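Local coordinates for uncharacterized protein YJL217W (Saccharomyces cerevisiae, PDB 3O12) that functions in the galactose metabolic pathway via the GAL83 protein and may control the level of ENO1, one of the enolases, at residues 34-39 with 72-77; 49-54 with 200-205. All blocks are in the same frame, centred on the assembly; numbering follows the deposited sequence. Where two conformers were deposited one is given.

Contact 1: 34-39 with 72-77; sequences TWLNKP and GHFLGV. With SO4 (sulfate ion), chain C.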
ATOM      1  N   THR A  34      -7.040 -11.281  -4.475  1.00 14.67           N
ATOM      2  CA  THR A  34      -6.584 -12.489  -3.802  1.00 15.58           C
ATOM      3  C   THR A  34      -5.620 -12.072  -2.695  1.00 14.53           C
ATOM      4  O   THR A  34      -4.776 -11.192  -2.900  1.00 15.01           O
ATOM      5  CB  THR A  34      -5.818 -13.406  -4.791  1.00 21.04           C
ATOM      6  OG1 THR A  34      -6.679 -13.745  -5.883  1.00 32.52           O
ATOM      7  CG2 THR A  34      -5.362 -14.675  -4.108  1.00 27.67           C
ATOM      8  N   TRP A  35      -5.746 -12.689  -1.525  1.00 15.25           N
ATOM      9  CA  TRP A  35      -4.835 -12.378  -0.422  1.00 15.38           C
ATOM     10  C   TRP A  35      -3.440 -12.969  -0.544  1.00 15.39           C
ATOM     11  O   TRP A  35      -3.250 -14.122  -0.970  1.00 17.55           O
ATOM     12  CB  TRP A  35      -5.425 -12.835   0.916  1.00 16.82           C
ATOM     13  CG  TRP A  35      -6.550 -11.995   1.407  1.00 16.14           C
ATOM     14  CD1 TRP A  35      -7.885 -12.280   1.323  1.00 20.41           C
ATOM     15  CD2 TRP A  35      -6.449 -10.730   2.067  1.00 13.76           C
ATOM     16  NE1 TRP A  35      -8.620 -11.271   1.888  1.00 18.84           N
ATOM     17  CE2 TRP A  35      -7.765 -10.303   2.351  1.00 17.21           C
ATOM     18  CE3 TRP A  35      -5.375  -9.917   2.446  1.00 14.77           C
ATOM     19  CZ2 TRP A  35      -8.036  -9.093   2.999  1.00 17.58           C
ATOM     20  CZ3 TRP A  35      -5.645  -8.709   3.084  1.00 17.81           C
ATOM     21  CH2 TRP A  35      -6.967  -8.313   3.351  1.00 17.30           C
ATOM     22  N   LEU A  36      -2.466 -12.144  -0.159  1.00 14.14           N
ATOM     23  CA  LEU A  36      -1.159 -12.593   0.278  1.00 13.62           C
ATOM     24  C   LEU A  36      -1.151 -12.393   1.791  1.00 12.94           C
ATOM     25  O   LEU A  36      -1.347 -11.270   2.276  1.00 14.94           O
ATOM     26  CB  LEU A  36      -0.049 -11.768  -0.374  1.00 14.57           C
ATOM     27  CG  LEU A  36       1.375 -12.151   0.025  1.00 13.71           C
ATOM     28  CD1 LEU A  36       1.758 -13.500  -0.545  1.00 21.64           C
ATOM     29  CD2 LEU A  36       2.367 -11.080  -0.430  1.00 18.04           C
ATOM     30  N   ASN A  37      -0.954 -13.478   2.536  1.00 14.48           N
ATOM     31  CA  ASN A  37      -0.979 -13.426   3.995  1.00 14.17           C
ATOM     32  C   ASN A  37      -2.309 -12.886   4.535  1.00 17.26           C
ATOM     33  O   ASN A  37      -2.345 -11.856   5.196  1.00 16.39           O
ATOM     34  CB  ASN A  37       0.177 -12.569   4.523  1.00 14.89           C
ATOM     35  CG  ASN A  37       1.532 -13.005   3.991  1.00 16.08           C
ATOM     36  OD1 ASN A  37       2.338 -12.169   3.547  1.00 18.61           O
ATOM     37  ND2 ASN A  37       1.805 -14.303   4.048  1.00 16.86           N
ATOM     38  N   LYS A  38      -3.412 -13.572   4.258  1.00 15.66           N
ATOM     39  CA  LYS A  38      -4.703 -13.127   4.764  1.00 14.73           C
ATOM     40  C   LYS A  38      -4.656 -13.013   6.290  1.00 16.18           C
ATOM     41  O   LYS A  38      -4.206 -13.937   6.962  1.00 17.48           O
ATOM     42  CB  LYS A  38      -5.805 -14.113   4.366  1.00 14.96           C
ATOM     43  CG  LYS A  38      -7.197 -13.631   4.730  1.00 17.56           C
ATOM     44  CD  LYS A  38      -8.267 -14.607   4.252  1.00 18.19           C
ATOM     45  CE  LYS A  38      -9.656 -14.088   4.575  1.00 22.52           C
ATOM     46  NZ  LYS A  38     -10.711 -15.052   4.142  1.00 24.14           N
ATOM     47  N   PRO A  39      -5.114 -11.872   6.839  1.00 15.17           N
ATOM     48  CA  PRO A  39      -5.177 -11.716   8.298  1.00 18.71           C
ATOM     49  C   PRO A  39      -6.141 -12.710   8.937  1.00 16.78           C
ATOM     50  O   PRO A  39      -7.103 -13.154   8.303  1.00 20.33           O
ATOM     51  CB  PRO A  39      -5.753 -10.306   8.489  1.00 18.61           C
ATOM     52  CG  PRO A  39      -5.579  -9.605   7.195  1.00 19.59           C
ATOM     53  CD  PRO A  39      -5.527 -10.658   6.115  1.00 15.67           C
ATOM     54  N   GLY A  72       3.704  -9.226   5.246  1.00 14.34           N
ATOM     55  CA  GLY A  72       2.651  -8.236   5.372  1.00 12.88           C
ATOM     56  C   GLY A  72       1.348  -8.654   4.723  1.00 14.43           C
ATOM     57  O   GLY A  72       1.320  -9.547   3.871  1.00 14.77           O
ATOM     58  N   HIS A  73       0.261  -8.006   5.119  1.00 13.75           N
ATOM     59  CA  HIS A  73      -1.044  -8.320   4.548  1.00 12.85           C
ATOM     60  C   HIS A  73      -1.258  -7.549   3.259  1.00 13.89           C
ATOM     61  O   HIS A  73      -1.063  -6.339   3.219  1.00 14.67           O
ATOM     62  CB  HIS A  73      -2.168  -7.984   5.534  1.00 15.26           C
ATOM     63  CG  HIS A  73      -1.982  -8.578   6.898  1.00 14.77           C
ATOM     64  ND1 HIS A  73      -1.941  -9.940   7.121  1.00 17.00           N
ATOM     65  CD2 HIS A  73      -1.834  -7.990   8.108  1.00 16.81           C
ATOM     66  CE1 HIS A  73      -1.783 -10.164   8.415  1.00 17.61           C
ATOM     67  NE2 HIS A  73      -1.711  -8.998   9.035  1.00 18.21           N
ATOM     68  N   PHE A  74      -1.678  -8.239   2.201  1.00 12.79           N
ATOM     69  CA  PHE A  74      -1.856  -7.591   0.902  1.00 12.74           C
ATOM     70  C   PHE A  74      -3.036  -8.227   0.190  1.00 12.09           C
ATOM     71  O   PHE A  74      -3.067  -9.445  -0.009  1.00 13.89           O
ATOM     72  CB  PHE A  74      -0.565  -7.736   0.071  1.00 12.54           C
ATOM     73  CG  PHE A  74      -0.694  -7.314  -1.375  1.00  9.94           C
ATOM     74  CD1 PHE A  74      -1.157  -6.054  -1.722  1.00 10.91           C
ATOM     75  CD2 PHE A  74      -0.289  -8.170  -2.392  1.00 12.00           C
ATOM     76  CE1 PHE A  74      -1.262  -5.668  -3.048  1.00 10.17           C
ATOM     77  CE2 PHE A  74      -0.381  -7.783  -3.726  1.00 13.65           C
ATOM     78  CZ  PHE A  74      -0.865  -6.532  -4.055  1.00 11.66           C
ATOM     79  N   LEU A  75      -4.028  -7.413  -0.168  1.00 11.49           N
ATOM     80  CA  LEU A  75      -5.141  -7.904  -0.978  1.00 12.21           C
ATOM     81  C   LEU A  75      -4.917  -7.384  -2.393  1.00 12.80           C
ATOM     82  O   LEU A  75      -5.137  -6.212  -2.683  1.00 15.20           O
ATOM     83  CB  LEU A  75      -6.493  -7.420  -0.427  1.00 13.57           C
ATOM     84  CG  LEU A  75      -7.744  -7.799  -1.228  1.00 12.43           C
ATOM     85  CD1 LEU A  75      -7.868  -9.327  -1.366  1.00 14.54           C
ATOM     86  CD2 LEU A  75      -8.995  -7.210  -0.582  1.00 14.83           C
ATOM     87  N   GLY A  76      -4.464  -8.267  -3.275  1.00 12.68           N
ATOM     88  CA  GLY A  76      -4.055  -7.854  -4.606  1.00 11.72           C
ATOM     89  C   GLY A  76      -5.066  -8.147  -5.704  1.00 11.21           C
ATOM     90  O   GLY A  76      -5.503  -9.285  -5.885  1.00 13.90           O
ATOM     91  N   VAL A  77      -5.409  -7.108  -6.456  1.00 12.35           N
ATOM     92  CA  VAL A  77      -6.289  -7.219  -7.605  1.00 13.25           C
ATOM     93  C   VAL A  77      -5.411  -7.238  -8.850  1.00 12.54           C
ATOM     94  O   VAL A  77      -4.521  -6.384  -9.010  1.00 11.94           O
ATOM     95  CB  VAL A  77      -7.253  -6.018  -7.671  1.00 13.47           C
ATOM     96  CG1 VAL A  77      -8.228  -6.178  -8.837  1.00 15.28           C
ATOM     97  CG2 VAL A  77      -8.012  -5.865  -6.341  1.00 14.31           C
TER
HETATM   98  S   SO4 C 202      -7.839 -15.508  -0.967  0.66 44.05           S
HETATM   99  O1  SO4 C 202      -8.077 -16.391  -2.106  0.66 48.04           O
HETATM  100  O2  SO4 C 202      -8.441 -14.208  -1.234  0.66 39.44           O
HETATM  101  O3  SO4 C 202      -8.427 -16.089   0.239  0.66 45.03           O
HETATM  102  O4  SO4 C 202      -6.405 -15.338  -0.765  0.66 55.29           O
HETATM  103  O   HOH W   1      -5.286 -11.536  -7.357  1.00 19.14           O
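The indole of Trp35 overlaps Leu75, which lies under one face of it. Leu75 CD1 sits 3.8 Å from the centroid of the five-membered ring of Trp35, almost on the ring normal, a CH-pi contact. Leu75 CB covers the six-membered ring, 3.8 Å from Trp35 CZ3. On the opposite face of the indole lie Lys38 CG and Pro39 CD, so the ring is held between the turn that follows its own strand and the neighbouring strand. This non-hydrogen-bonded pair helps join strand 34-36 to strand 68-78 in one antiparallel sheet, and both side chains touch Val49 of the other sheet. The flanking pairs Thr34-Gly76 and Leu36-Phe74 are hydrogen-bonded, and their face carries Leu36 CB against Phe74 CB and the edge of the Phe74 ring. Gly76 has no side chain there, and its CA lies over a face of that ring.

Past Leu36 the backbone turns at Asn37, and a side chain takes over the bonding. His73 ND1 donates to Asn37 O at 2.7 Å, with an N-H...O angle of 174° and the acceptor in the imidazole plane. Chi1 of -52° sets the His73 ring beside its own backbone N, where ND1 meets this carbonyl. Pro39 CG covers one ring face, 3.8 Å from the His73 ring centroid. At the far end, water 1 donates to Gly76 O at 2.7 Å and also bonds Thr34 OG1.

Trp35 N points out of the strand pair and binds a sulfate, 2.8 Å from SO4 O4 and 3.1 Å from SO4 O2. The ion probably comes from the crystallisation liquor. His73 NE2 is bonded to Asp54 N. ND1 as donor and NE2 as acceptor imply a probably neutral imidazole, its rotation fixed by two backbone groups.

Contact 2: 49-54 with 200-205; sequences VTLETD and VTFSEW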
ATOM      1  N   VAL A  49     -13.316  -3.506   2.893  1.00 14.91           N
ATOM      2  CA  VAL A  49     -12.615  -4.557   3.612  0.62 13.84           C
ATOM      3  C   VAL A  49     -12.124  -3.989   4.937  1.00 14.97           C
ATOM      4  O   VAL A  49     -11.479  -2.939   4.952  1.00 16.49           O
ATOM      5  CB  VAL A  49     -11.401  -5.073   2.796  0.62 15.58           C
ATOM      6  CG1 VAL A  49     -10.466  -5.902   3.675  0.62 18.86           C
ATOM      7  CG2 VAL A  49     -11.882  -5.872   1.585  0.62 15.74           C
ATOM      8  N   THR A  50     -12.427  -4.663   6.037  1.00 14.72           N
ATOM      9  CA  THR A  50     -11.960  -4.238   7.344  1.00 17.54           C
ATOM     10  C   THR A  50     -11.139  -5.354   7.964  1.00 21.03           C
ATOM     11  O   THR A  50     -11.605  -6.488   8.078  1.00 22.25           O
ATOM     12  CB  THR A  50     -13.139  -3.895   8.261  1.00 19.11           C
ATOM     13  OG1 THR A  50     -13.878  -2.805   7.690  1.00 21.05           O
ATOM     14  CG2 THR A  50     -12.642  -3.504   9.659  1.00 22.45           C
ATOM     15  N   LEU A  51      -9.908  -5.043   8.349  1.00 17.56           N
ATOM     16  CA  LEU A  51      -9.029  -6.065   8.893  1.00 18.21           C
ATOM     17  C   LEU A  51      -8.388  -5.620  10.197  1.00 19.27           C
ATOM     18  O   LEU A  51      -8.363  -4.433  10.521  1.00 18.50           O
ATOM     19  CB  LEU A  51      -7.939  -6.432   7.874  1.00 19.39           C
ATOM     20  CG  LEU A  51      -6.910  -5.361   7.472  1.00 15.15           C
ATOM     21  CD1 LEU A  51      -5.801  -5.234   8.508  1.00 18.04           C
ATOM     22  CD2 LEU A  51      -6.306  -5.704   6.118  1.00 17.04           C
ATOM     23  N   GLU A  52      -7.910  -6.601  10.953  1.00 18.28           N
ATOM     24  CA  GLU A  52      -7.012  -6.362  12.076  0.54 16.85           C
ATOM     25  C   GLU A  52      -5.715  -7.084  11.745  1.00 17.41           C
ATOM     26  O   GLU A  52      -5.745  -8.257  11.379  1.00 18.16           O
ATOM     27  CB  GLU A  52      -7.599  -6.921  13.372  0.54 20.17           C
ATOM     28  CG  GLU A  52      -6.651  -6.845  14.560  0.54 25.59           C
ATOM     29  CD  GLU A  52      -7.290  -7.321  15.850  0.54 34.98           C
ATOM     30  OE1 GLU A  52      -8.515  -7.141  16.007  0.54 40.33           O
ATOM     31  OE2 GLU A  52      -6.566  -7.871  16.707  0.54 32.38           O
ATOM     32  N   THR A  53      -4.581  -6.391  11.854  1.00 16.77           N
ATOM     33  CA  THR A  53      -3.306  -7.006  11.483  1.00 17.52           C
ATOM     34  C   THR A  53      -2.850  -8.085  12.460  1.00 17.01           C
ATOM     35  O   THR A  53      -3.184  -8.058  13.649  1.00 19.79           O
ATOM     36  CB  THR A  53      -2.160  -5.976  11.345  1.00 16.90           C
ATOM     37  OG1 THR A  53      -1.923  -5.369  12.620  1.00 17.96           O
ATOM     38  CG2 THR A  53      -2.512  -4.896  10.337  1.00 18.58           C
ATOM     39  N   ASP A  54      -2.086  -9.039  11.934  1.00 17.35           N
ATOM     40  CA  ASP A  54      -1.421 -10.045  12.758  1.00 18.71           C
ATOM     41  C   ASP A  54      -0.050  -9.532  13.200  1.00 19.70           C
ATOM     42  O   ASP A  54       0.503  -8.619  12.592  1.00 20.11           O
ATOM     43  CB  ASP A  54      -1.296 -11.368  11.990  1.00 20.56           C
ATOM     44  CG  ASP A  54      -2.652 -11.949  11.604  1.00 26.92           C
ATOM     45  OD1 ASP A  54      -3.608 -11.801  12.387  1.00 32.02           O
ATOM     46  OD2 ASP A  54      -2.750 -12.555  10.518  1.00 34.44           O
ATOM     47  N   VAL A 200      -7.859  -1.478  10.240  1.00 19.19           N
ATOM     48  CA  VAL A 200      -7.917  -0.637   9.048  1.00 18.45           C
ATOM     49  C   VAL A 200      -9.116  -1.001   8.175  1.00 16.31           C
ATOM     50  O   VAL A 200      -9.383  -2.184   7.935  1.00 17.40           O
ATOM     51  CB  VAL A 200      -6.647  -0.794   8.175  1.00 19.48           C
ATOM     52  CG1 VAL A 200      -6.588   0.315   7.128  1.00 18.34           C
ATOM     53  CG2 VAL A 200      -5.391  -0.792   9.030  1.00 25.36           C
ATOM     54  N   THR A 201      -9.833   0.011   7.696  1.00 16.31           N
ATOM     55  CA  THR A 201     -10.868  -0.190   6.689  1.00 16.66           C
ATOM     56  C   THR A 201     -10.457   0.412   5.348  1.00 15.93           C
ATOM     57  O   THR A 201     -10.027   1.564   5.276  1.00 16.67           O
ATOM     58  CB  THR A 201     -12.209   0.415   7.136  1.00 17.62           C
ATOM     59  OG1 THR A 201     -12.676  -0.297   8.289  1.00 19.79           O
ATOM     60  CG2 THR A 201     -13.245   0.308   6.034  1.00 17.76           C
ATOM     61  N   PHE A 202     -10.588  -0.387   4.294  1.00 13.89           N
ATOM     62  CA  PHE A 202     -10.342   0.062   2.937  1.00 13.18           C
ATOM     63  C   PHE A 202     -11.656   0.142   2.183  1.00 14.80           C
ATOM     64  O   PHE A 202     -12.502  -0.740   2.315  1.00 15.23           O
ATOM     65  CB  PHE A 202      -9.414  -0.911   2.211  1.00 12.86           C
ATOM     66  CG  PHE A 202      -8.064  -1.072   2.861  1.00 11.68           C
ATOM     67  CD1 PHE A 202      -6.999  -0.245   2.510  1.00 12.60           C
ATOM     68  CD2 PHE A 202      -7.857  -2.045   3.830  1.00 12.62           C
ATOM     69  CE1 PHE A 202      -5.752  -0.394   3.121  1.00 12.06           C
ATOM     70  CE2 PHE A 202      -6.613  -2.202   4.437  1.00 13.51           C
ATOM     71  CZ  PHE A 202      -5.563  -1.374   4.087  1.00 14.10           C
ATOM     72  N   SER A 203     -11.824   1.194   1.389  1.00 12.53           N
ATOM     73  CA  SER A 203     -13.067   1.397   0.656  1.00 12.02           C
ATOM     74  C   SER A 203     -12.832   2.276  -0.559  1.00 13.63           C
ATOM     75  O   SER A 203     -11.703   2.695  -0.815  1.00 12.99           O
ATOM     76  CB  SER A 203     -14.130   2.020   1.567  1.00 15.57           C
ATOM     77  OG  SER A 203     -13.745   3.337   1.970  1.00 16.90           O
ATOM     78  N   GLU A 204     -13.884   2.566  -1.312  1.00 13.77           N
ATOM     79  CA  GLU A 204     -13.776   3.462  -2.469  1.00 11.16           C
ATOM     80  C   GLU A 204     -12.685   3.035  -3.439  1.00 12.05           C
ATOM     81  O   GLU A 204     -11.915   3.848  -3.944  1.00 12.67           O
ATOM     82  CB  GLU A 204     -13.606   4.921  -2.024  1.00 12.15           C
ATOM     83  CG  GLU A 204     -14.747   5.349  -1.098  1.00 14.81           C
ATOM     84  CD  GLU A 204     -14.793   6.833  -0.818  1.00 19.02           C
ATOM     85  OE1 GLU A 204     -14.107   7.611  -1.514  1.00 17.96           O
ATOM     86  OE2 GLU A 204     -15.557   7.202   0.097  1.00 20.56           O
ATOM     87  N   TRP A 205     -12.647   1.740  -3.709  1.00 12.61           N
ATOM     88  CA  TRP A 205     -11.719   1.160  -4.662  1.00 11.00           C
ATOM     89  C   TRP A 205     -12.093   1.454  -6.100  1.00 13.13           C
ATOM     90  O   TRP A 205     -13.268   1.378  -6.486  1.00 14.76           O
ATOM     91  CB  TRP A 205     -11.730  -0.364  -4.496  1.00 12.56           C
ATOM     92  CG  TRP A 205     -10.855  -1.087  -5.480  1.00 13.39           C
ATOM     93  CD1 TRP A 205     -11.259  -1.847  -6.539  1.00 13.78           C
ATOM     94  CD2 TRP A 205      -9.425  -1.100  -5.492  1.00 13.54           C
ATOM     95  NE1 TRP A 205     -10.162  -2.347  -7.205  1.00 14.35           N
ATOM     96  CE2 TRP A 205      -9.027  -1.902  -6.580  1.00 13.70           C
ATOM     97  CE3 TRP A 205      -8.442  -0.511  -4.684  1.00 14.14           C
ATOM     98  CZ2 TRP A 205      -7.684  -2.137  -6.885  1.00 14.98           C
ATOM     99  CZ3 TRP A 205      -7.109  -0.748  -4.992  1.00 15.69           C
ATOM    100  CH2 TRP A 205      -6.750  -1.549  -6.082  1.00 14.87           C
TER
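Thr50 and Thr201 meet through their hydroxyls, Thr50 OG1 to Thr201 OG1 at 2.8 Å, a hydrogen bond in which either may be the donor. They are a non-hydrogen-bonded antiparallel pair, with CA atoms 4.2 Å apart. Both have chi1 near -60°, which sets each OG1 beside its own backbone N and turns it to the other. Each methyl then lies alongside the partner's hydroxyl: Thr50 CG2 is 3.5 Å from Thr201 OG1.

The face bearing Val49, Leu51, Val200 and Phe202 is apolar and buried. Leu51 CD2 comes to the edge of the Phe202 ring, 3.9 Å from CE2. Chi1 of 65° places Leu51 CG between its backbone N and carbonyl carbon, and the branch reaches diagonally past Val200 to that ring. Leu51 CD1 touches Val200 CG2 more loosely, at 4.5 Å.

The backbone sets this register. Val49 and Phe202 exchange two N-H...O bonds, and so do Leu51 and Val200. The shortest of the four runs from Phe202 N to Val49 O, 2.8 Å. Between them, the CA-H groups of Thr50 and Thr201 approach Val200 O and Val49 O, both at 3.3 Å. These carbonyls thus receive a CA-H as well as an amide N-H.

Further out, Thr50 bonds through its backbone to Phe43, and Thr201 to Gln90. Strand 48-52 therefore lies between strands 41-45 and 199-208, and strand 83-91 flanks 199-208 on its other side. The apolar face packs on the other sheet, on strands 185-191 and 68-78: Leu51 on Ala190, Phe202 on Pro188, and Val49 on Leu75. This makes it part of the core between two antiparallel sheets, in a fold with no helices.

How the contacts relate
From the N terminus the chain lays down 34-36, turns at 37-39, and runs through hairpin 41-45/48-52 to 53-54. It then returns as strand 68-78 beside 34-36. Contact 1 closes this loop by pairing its two ends in the branched sheet, although the hairpin in between belongs to the other sheet. Contact 2 closes a much longer one: 145 residues, 83 of them in strands, separate 49-54 from 200-205, the latter near the C-terminal end. The two contacts cross, since 49-54 lies inside the loop that contact 1 closes and 200-205 lies beyond it. Their centres are about 11 Å apart. The histidine of 72-77 reaches the end of 49-54, and Pro39 packs against Glu52 and Asp54.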